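Local atomic coordinates of geranylgeranyl pyrophosphate synthase (Geoglobus acetivorans, PDB entry 5JFQ), a protein that condenses three molecules of isopentenyl diphosphate onto dimethylallyl diphosphate with the help of magnesium, yielding mainly geranylgeranyl diphosphate and a little farnesyl diphosphate. Residues A119-I122 and L123-D127; Q151-D154 and M155-E159; K273-C277 and G278-Y282. One frame throughout, in Å; residues are numbered along the deposited sequence.

Contact 1. Residues A119-I122 and L123-D127; sequences AFEI and LSMSD
Leu123 N closes onto Ala119 O at 2.9 Å near the end of helix 105-123, and Ser124 N follows to Phe120 O at 3.2 Å. The chain then tightens. Met125 N bonds to Ile122 O at 2.9 Å, a three-residue step, and a type I beta turn from Leu123 to Ser126 takes the backbone off the helix.

One side-chain hydrogen bond joins the two segments. Ser124 carries OG between its own N and carbonyl carbon (chi1 82°), which swings the hydroxyl back along the helix to give its proton to Glu121 O, 2.8 Å from OG. A carbonyl in the last turn of the helix thereby gains a side-chain donor.

The apolar part belongs to Met125, whose extended chain runs back over the last turn. Its CE lies 4.0 Å from Ile122 CG1 and equally far from Glu121 CG, so the methyl touches both an isoleucine branch and the aliphatic stem of the glutamate. Glu121 is itself extended, and its OE1 forms a salt bridge with Arg142 of the second subunit, while Phe120 stacks on Phe120 of that subunit. Leu23 of helix 9-23 touches both Ile122 and Met125.

Altogether this is a helix C-terminus unwinding through a beta turn, at the subunit interface of the mainly helical polyprenyl synthetase fold, just before the chain enters helix 130-159.

Contact 2. Residues Q151-D154 and M155-E159; sequences QFMD and MSFEE
Near its C-terminal end, helix 130-159 of the polyprenyl synthetase fold presents Gln151 to the active site, beside Asp84 and Asp88, which by similarity bind magnesium, and Lys175, which by similarity binds dimethylallyl diphosphate. Met155, one turn on, shares that side of the helix. Gln151 is bent at its second torsion (chi2 64°), and its amide nitrogen NE2 comes to 3.3 Å from Met155 SD, the two side chains crossing at a slant. Met87 of helix 67-88 and Leu110 of the second subunit also touch this pair.

The backbone is regular here: Met155 N bonds to Gln151 O at 3.0 Å, and Ser156 N to Phe152 O likewise. Met153 O takes two donors. Phe157 N reaches it at 2.8 Å, and Ser156 OG comes in from the flank at a C=O...O angle of 122°, somewhat tilted from the carbonyl plane; the modelled 2.5 Å between Ser156 OG and Met153 O is short, and the exact length is doubtful.

The same oxygen lies under the Phe157 ring, 3.1 Å from its plane and displaced toward the rim. With CG beside its own backbone N (chi1 -71°), the ring folds back over Met153 and Asp154. Its CD2 is 4.1 Å from Asp154 OD1, with the carboxylate plane nearly perpendicular to the ring. Met171 of helix 165-190 touches Met153, Asp154 and Phe157.

Chemically, the serine shares a carbonyl that the helix already uses and may polarise that C=O somewhat, though the length is uncertain. On the active-site side, the methionine sulfur is a soft, weakly polar neighbour of Gln151 NE2, in addition to a hydrogen bond that NE2 makes outside the two segments.

Contact 3. Residues K273-C277 and G278-Y282; sequences KLFDC and GAVDY
Val280 faces Phe275 across a tight turn between two helices, where helix 264-276 ends, the chain bends, and helix 280-298 begins. Its two methyls meet the ring differently. CG2 lies over a face, 4.1 Å from the ring centroid and 23° off the normal, in a CH-pi contact; CG1, anti to the backbone N, approaches the ring atom CE2 at 3.4 Å. Leu274 turns its CD2 to Ala279, 3.8 Å from the alanine CB. Nearer the bend, Cys277 CB packs against the same alanine methyl at 3.7 Å.

Ile221 of helix 195-221 touches Leu274, Phe275 and Val280, while helix 242-249 contributes Ile243 and Val244 against Leu274. The corner is therefore closed by apolar side chains from both arms and from neighbouring helices.

Gly278 makes the bend possible: its phi of 80° and psi of 50° would jam a side chain against Cys277 O. Ala279 then takes the N-cap position of the second helix. Across the corner, Val280 N points back to Leu274 O in a weak hydrogen bond of 3.4 Å.

In the fold
The three contacts come in series along the chain, each a local one at or near the end of a helix in the mainly helical synthase fold. Contact 1 closes helix 105-123, and contact 2 lies near the end of the next helix, 130-159; their centres are 31 Å apart, yet both touch the second subunit, each at the C-terminal end of its helix. Contact 3 joins helices 264-276 and 280-298 and touches no other chain. Its centre is 24 Å from that of contact 2 and 45 Å from that of contact 1, across the centre of the chain. Contact 2 thus lies beside the probable active site and at the dimer interface; contact 3 is peripheral.

Contact 1. Residues A119-I122 and L123-D127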
loop_
_atom_site.group_PDB
_atom_site.type_symbol
_atom_site.label_atom_id
_atom_site.label_comp_id
_atom_site.label_asym_id
_atom_site.label_seq_id
_atom_site.Cartn_x
_atom_site.Cartn_y
_atom_site.Cartn_z
ATOM N N ALA B 119 3.130 6.687 4.725
ATOM C CA ALA B 119 2.710 7.952 4.126
ATOM C C ALA B 119 1.362 8.395 4.669
ATOM O O ALA B 119 1.156 9.581 4.949
ATOM C CB ALA B 119 2.653 7.839 2.604
ATOM N N PHE B 120 0.423 7.467 4.800
ATOM C CA PHE B 120 -0.858 7.851 5.359
ATOM C C PHE B 120 -0.749 8.162 6.848
ATOM O O PHE B 120 -1.510 8.991 7.357
ATOM C CB PHE B 120 -1.881 6.769 5.074
ATOM C CG PHE B 120 -2.345 6.778 3.663
ATOM C CD1 PHE B 120 -3.291 7.704 3.243
ATOM C CD2 PHE B 120 -1.788 5.915 2.734
ATOM C CE1 PHE B 120 -3.708 7.739 1.940
ATOM C CE2 PHE B 120 -2.201 5.942 1.405
ATOM C CZ PHE B 120 -3.163 6.848 1.003
ATOM N N GLU B 121 0.196 7.546 7.558
ATOM C CA GLU B 121 0.355 7.920 8.952
ATOM C C GLU B 121 0.964 9.307 9.061
ATOM O O GLU B 121 0.607 10.084 9.956
ATOM C CB GLU B 121 1.214 6.907 9.700
ATOM C CG GLU B 121 1.368 7.251 11.156
ATOM C CD GLU B 121 2.318 6.354 11.901
ATOM O OE1 GLU B 121 2.844 5.398 11.302
ATOM O OE2 GLU B 121 2.539 6.616 13.101
ATOM N N ILE B 122 1.872 9.648 8.148
ATOM C CA ILE B 122 2.483 10.967 8.215
ATOM C C ILE B 122 1.479 12.039 7.802
ATOM O O ILE B 122 1.302 13.040 8.502
ATOM C CB ILE B 122 3.763 11.001 7.372
ATOM C CG1 ILE B 122 4.810 10.103 8.038
ATOM C CG2 ILE B 122 4.253 12.443 7.228
ATOM C CD1 ILE B 122 5.975 9.718 7.120
ATOM N N LEU B 123 0.783 11.825 6.680
ATOM C CA LEU B 123 -0.254 12.758 6.258
ATOM C C LEU B 123 -1.194 13.096 7.407
ATOM O O LEU B 123 -1.510 14.267 7.631
ATOM C CB LEU B 123 -1.046 12.184 5.083
ATOM C CG LEU B 123 -2.238 13.027 4.618
ATOM C CD1 LEU B 123 -1.790 14.406 4.225
ATOM C CD2 LEU B 123 -2.918 12.367 3.447
ATOM N N SER B 124 -1.619 12.082 8.165
ATOM C CA SER B 124 -2.602 12.236 9.225
ATOM C C SER B 124 -2.078 13.048 10.395
ATOM O O SER B 124 -2.878 13.459 11.245
ATOM C CB SER B 124 -3.064 10.861 9.721
ATOM O OG SER B 124 -2.139 10.313 10.656
ATOM N N MET B 125 -0.768 13.269 10.472
ATOM C CA MET B 125 -0.196 14.107 11.515
ATOM C C MET B 125 -0.361 15.592 11.234
ATOM O O MET B 125 0.095 16.405 12.044
ATOM C CB MET B 125 1.293 13.825 11.681
ATOM C CG MET B 125 1.651 12.401 11.954
ATOM S SD MET B 125 3.450 12.240 11.941
ATOM C CE MET B 125 3.635 10.467 11.892
ATOM N N SER B 126 -0.976 15.964 10.113
ATOM C CA SER B 126 -0.943 17.353 9.679
ATOM C C SER B 126 -1.618 18.277 10.689
ATOM O O SER B 126 -2.631 17.929 11.301
ATOM C CB SER B 126 -1.604 17.498 8.312
ATOM O OG SER B 126 -0.742 17.025 7.291
ATOM N N ASP B 127 -1.034 19.465 10.863
ATOM C CA ASP B 127 -1.640 20.539 11.640
ATOM C C ASP B 127 -2.593 21.304 10.732
ATOM O O ASP B 127 -2.263 22.344 10.153
ATOM C CB ASP B 127 -0.572 21.454 12.215
ATOM C CG ASP B 127 -1.154 22.706 12.840
ATOM O OD1 ASP B 127 -2.335 22.700 13.284
ATOM O OD2 ASP B 127 -0.415 23.708 12.869
#

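Contact 2. Residues Q151-D154 and M155-E159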
loop_
_atom_site.group_PDB
_atom_site.type_symbol
_atom_site.label_atom_id
_atom_site.label_comp_id
_atom_site.label_asym_id
_atom_site.label_seq_id
_atom_site.Cartn_x
_atom_site.Cartn_y
_atom_site.Cartn_z
ATOM N N GLN B 151 0.512 2.679 -13.898
ATOM C CA GLN B 151 1.579 1.697 -14.063
ATOM C C GLN B 151 1.070 0.449 -14.770
ATOM O O GLN B 151 1.771 -0.134 -15.606
ATOM C CB GLN B 151 2.185 1.341 -12.704
ATOM C CG GLN B 151 3.231 0.211 -12.738
ATOM C CD GLN B 151 4.493 0.561 -13.538
ATOM O OE1 GLN B 151 4.661 1.688 -14.007
ATOM N NE2 GLN B 151 5.387 -0.419 -13.693
ATOM N N PHE B 152 -0.154 0.031 -14.463
ATOM C CA PHE B 152 -0.732 -1.087 -15.196
ATOM C C PHE B 152 -0.983 -0.722 -16.657
ATOM O O PHE B 152 -0.841 -1.565 -17.547
ATOM C CB PHE B 152 -2.016 -1.524 -14.508
ATOM C CG PHE B 152 -2.677 -2.689 -15.142
ATOM C CD1 PHE B 152 -2.294 -3.973 -14.812
ATOM C CD2 PHE B 152 -3.697 -2.506 -16.055
ATOM C CE1 PHE B 152 -2.911 -5.058 -15.402
ATOM C CE2 PHE B 152 -4.320 -3.579 -16.639
ATOM C CZ PHE B 152 -3.928 -4.854 -16.320
ATOM N N MET B 153 -1.342 0.532 -16.926
ATOM C CA MET B 153 -1.514 0.958 -18.310
ATOM C C MET B 153 -0.178 0.980 -19.046
ATOM O O MET B 153 -0.047 0.400 -20.130
ATOM C CB MET B 153 -2.184 2.330 -18.353
ATOM C CG MET B 153 -3.689 2.252 -18.221
ATOM S SD MET B 153 -4.461 3.818 -17.779
ATOM C CE MET B 153 -4.061 4.801 -19.211
ATOM N N ASP B 154 0.829 1.635 -18.456
ATOM C CA ASP B 154 2.156 1.717 -19.062
ATOM C C ASP B 154 2.688 0.341 -19.418
ATOM O O ASP B 154 3.223 0.134 -20.512
ATOM C CB ASP B 154 3.113 2.416 -18.099
ATOM C CG ASP B 154 4.331 2.946 -18.781
ATOM O OD1 ASP B 154 4.225 3.271 -19.979
ATOM O OD2 ASP B 154 5.380 3.065 -18.116
ATOM N N MET B 155 2.557 -0.614 -18.500
ATOM C CA MET B 155 3.088 -1.944 -18.752
ATOM C C MET B 155 2.246 -2.683 -19.775
ATOM O O MET B 155 2.785 -3.415 -20.613
ATOM C CB MET B 155 3.171 -2.730 -17.454
ATOM C CG MET B 155 4.140 -2.137 -16.457
ATOM S SD MET B 155 4.393 -3.267 -15.089
ATOM C CE MET B 155 2.693 -3.674 -14.690
ATOM N N SER B 156 0.924 -2.499 -19.729
ATOM C CA SER B 156 0.075 -3.043 -20.785
ATOM C C SER B 156 0.481 -2.517 -22.159
ATOM O O SER B 156 0.372 -3.241 -23.153
ATOM C CB SER B 156 -1.387 -2.707 -20.517
ATOM O OG SER B 156 -1.666 -1.364 -20.895
ATOM N N PHE B 157 0.934 -1.258 -22.227
ATOM C CA PHE B 157 1.362 -0.663 -23.490
ATOM C C PHE B 157 2.496 -1.465 -24.126
ATOM O O PHE B 157 2.521 -1.646 -25.350
ATOM C CB PHE B 157 1.820 0.785 -23.274
ATOM C CG PHE B 157 0.707 1.768 -22.971
ATOM C CD1 PHE B 157 -0.628 1.424 -23.119
ATOM C CD2 PHE B 157 1.013 3.061 -22.540
ATOM C CE1 PHE B 157 -1.636 2.352 -22.842
ATOM C CE2 PHE B 157 0.010 3.988 -22.264
ATOM C CZ PHE B 157 -1.313 3.633 -22.418
ATOM N N GLU B 158 3.441 -1.946 -23.307
ATOM C CA GLU B 158 4.633 -2.616 -23.821
ATOM C C GLU B 158 4.264 -3.690 -24.834
ATOM O O GLU B 158 4.826 -3.750 -25.931
ATOM C CB GLU B 158 5.447 -3.226 -22.667
ATOM C CG GLU B 158 6.597 -4.162 -23.132
ATOM C CD GLU B 158 7.490 -4.698 -22.000
ATOM O OE1 GLU B 158 7.118 -5.702 -21.350
ATOM O OE2 GLU B 158 8.580 -4.125 -21.773
ATOM N N GLU B 159 3.300 -4.531 -24.493
ATOM C CA GLU B 159 2.939 -5.634 -25.367
ATOM C C GLU B 159 1.963 -5.220 -26.471
ATOM O O GLU B 159 1.822 -5.941 -27.466
ATOM C CB GLU B 159 2.382 -6.761 -24.501
ATOM C CG GLU B 159 1.690 -7.866 -25.228
ATOM C CD GLU B 159 0.232 -7.558 -25.461
ATOM O OE1 GLU B 159 -0.204 -6.440 -25.104
ATOM O OE2 GLU B 159 -0.480 -8.424 -25.999
#

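Contact 3. Residues K273-C277 and G278-Y282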
loop_
_atom_site.group_PDB
_atom_site.type_symbol
_atom_site.label_atom_id
_atom_site.label_comp_id
_atom_site.label_asym_id
_atom_site.label_seq_id
_atom_site.Cartn_x
_atom_site.Cartn_y
_atom_site.Cartn_z
ATOM N N LYS B 273 16.550 8.917 -37.549
ATOM C CA LYS B 273 15.166 8.952 -38.000
ATOM C C LYS B 273 14.332 9.856 -37.100
ATOM O O LYS B 273 13.697 10.807 -37.572
ATOM C CB LYS B 273 14.598 7.529 -38.035
ATOM N N LEU B 274 14.417 9.636 -35.784
ATOM C CA LEU B 274 13.442 10.213 -34.861
ATOM C C LEU B 274 13.508 11.739 -34.831
ATOM O O LEU B 274 12.467 12.413 -34.817
ATOM C CB LEU B 274 13.661 9.616 -33.468
ATOM C CG LEU B 274 12.402 9.480 -32.611
ATOM C CD1 LEU B 274 12.620 8.521 -31.438
ATOM C CD2 LEU B 274 11.947 10.839 -32.118
ATOM N N PHE B 275 14.716 12.305 -34.818
ATOM C CA PHE B 275 14.844 13.753 -34.920
ATOM C C PHE B 275 14.181 14.274 -36.189
ATOM O O PHE B 275 13.347 15.187 -36.138
ATOM C CB PHE B 275 16.316 14.146 -34.880
ATOM C CG PHE B 275 16.827 14.419 -33.506
ATOM C CD1 PHE B 275 17.737 13.565 -32.906
ATOM C CD2 PHE B 275 16.393 15.530 -32.808
ATOM C CE1 PHE B 275 18.213 13.822 -31.635
ATOM C CE2 PHE B 275 16.866 15.793 -31.533
ATOM C CZ PHE B 275 17.774 14.940 -30.948
ATOM N N ASP B 276 14.522 13.675 -37.336
ATOM C CA ASP B 276 14.054 14.102 -38.653
ATOM C C ASP B 276 12.596 13.761 -38.935
ATOM O O ASP B 276 12.040 14.285 -39.901
ATOM C CB ASP B 276 14.911 13.471 -39.759
ATOM C CG ASP B 276 16.396 13.759 -39.602
ATOM O OD1 ASP B 276 17.191 12.790 -39.609
ATOM O OD2 ASP B 276 16.778 14.944 -39.485
ATOM N N CYS B 277 11.977 12.881 -38.148
ATOM C CA CYS B 277 10.573 12.533 -38.363
ATOM C C CYS B 277 9.674 13.752 -38.345
ATOM O O CYS B 277 8.649 13.791 -39.040
ATOM C CB CYS B 277 10.089 11.565 -37.297
ATOM S SG CYS B 277 10.924 10.006 -37.318
ATOM N N GLY B 278 10.038 14.753 -37.560
ATOM C CA GLY B 278 9.007 15.615 -37.041
ATOM C C GLY B 278 8.386 14.905 -35.857
ATOM O O GLY B 278 7.161 14.783 -35.761
ATOM N N ALA B 279 9.240 14.425 -34.942
ATOM C CA ALA B 279 8.773 13.755 -33.731
ATOM C C ALA B 279 9.505 14.211 -32.476
ATOM O O ALA B 279 8.864 14.397 -31.441
ATOM C CB ALA B 279 8.881 12.232 -33.885
ATOM N N VAL B 280 10.829 14.395 -32.531
ATOM C CA VAL B 280 11.521 14.972 -31.378
ATOM C C VAL B 280 11.081 16.417 -31.175
ATOM O O VAL B 280 10.920 16.882 -30.041
ATOM C CB VAL B 280 13.049 14.865 -31.537
ATOM C CG1 VAL B 280 13.742 15.478 -30.339
ATOM C CG2 VAL B 280 13.462 13.423 -31.689
ATOM N N ASP B 281 10.880 17.147 -32.271
ATOM C CA ASP B 281 10.286 18.476 -32.181
ATOM C C ASP B 281 8.915 18.406 -31.528
ATOM O O ASP B 281 8.613 19.170 -30.602
ATOM C CB ASP B 281 10.184 19.090 -33.579
ATOM C CG ASP B 281 9.475 18.173 -34.554
ATOM O OD1 ASP B 281 9.497 16.952 -34.291
ATOM O OD2 ASP B 281 8.890 18.657 -35.552
ATOM N N TYR B 282 8.071 17.481 -31.999
ATOM C CA TYR B 282 6.726 17.345 -31.458
ATOM C C TYR B 282 6.767 17.196 -29.945
ATOM O O TYR B 282 5.979 17.823 -29.226
ATOM C CB TYR B 282 6.018 16.152 -32.105
ATOM C CG TYR B 282 4.520 16.140 -31.879
ATOM C CD1 TYR B 282 3.662 16.772 -32.770
ATOM C CD2 TYR B 282 3.959 15.500 -30.776
ATOM C CE1 TYR B 282 2.283 16.775 -32.570
ATOM C CE2 TYR B 282 2.583 15.496 -30.572
ATOM C CZ TYR B 282 1.748 16.136 -31.475
ATOM O OH TYR B 282 0.380 16.146 -31.287
#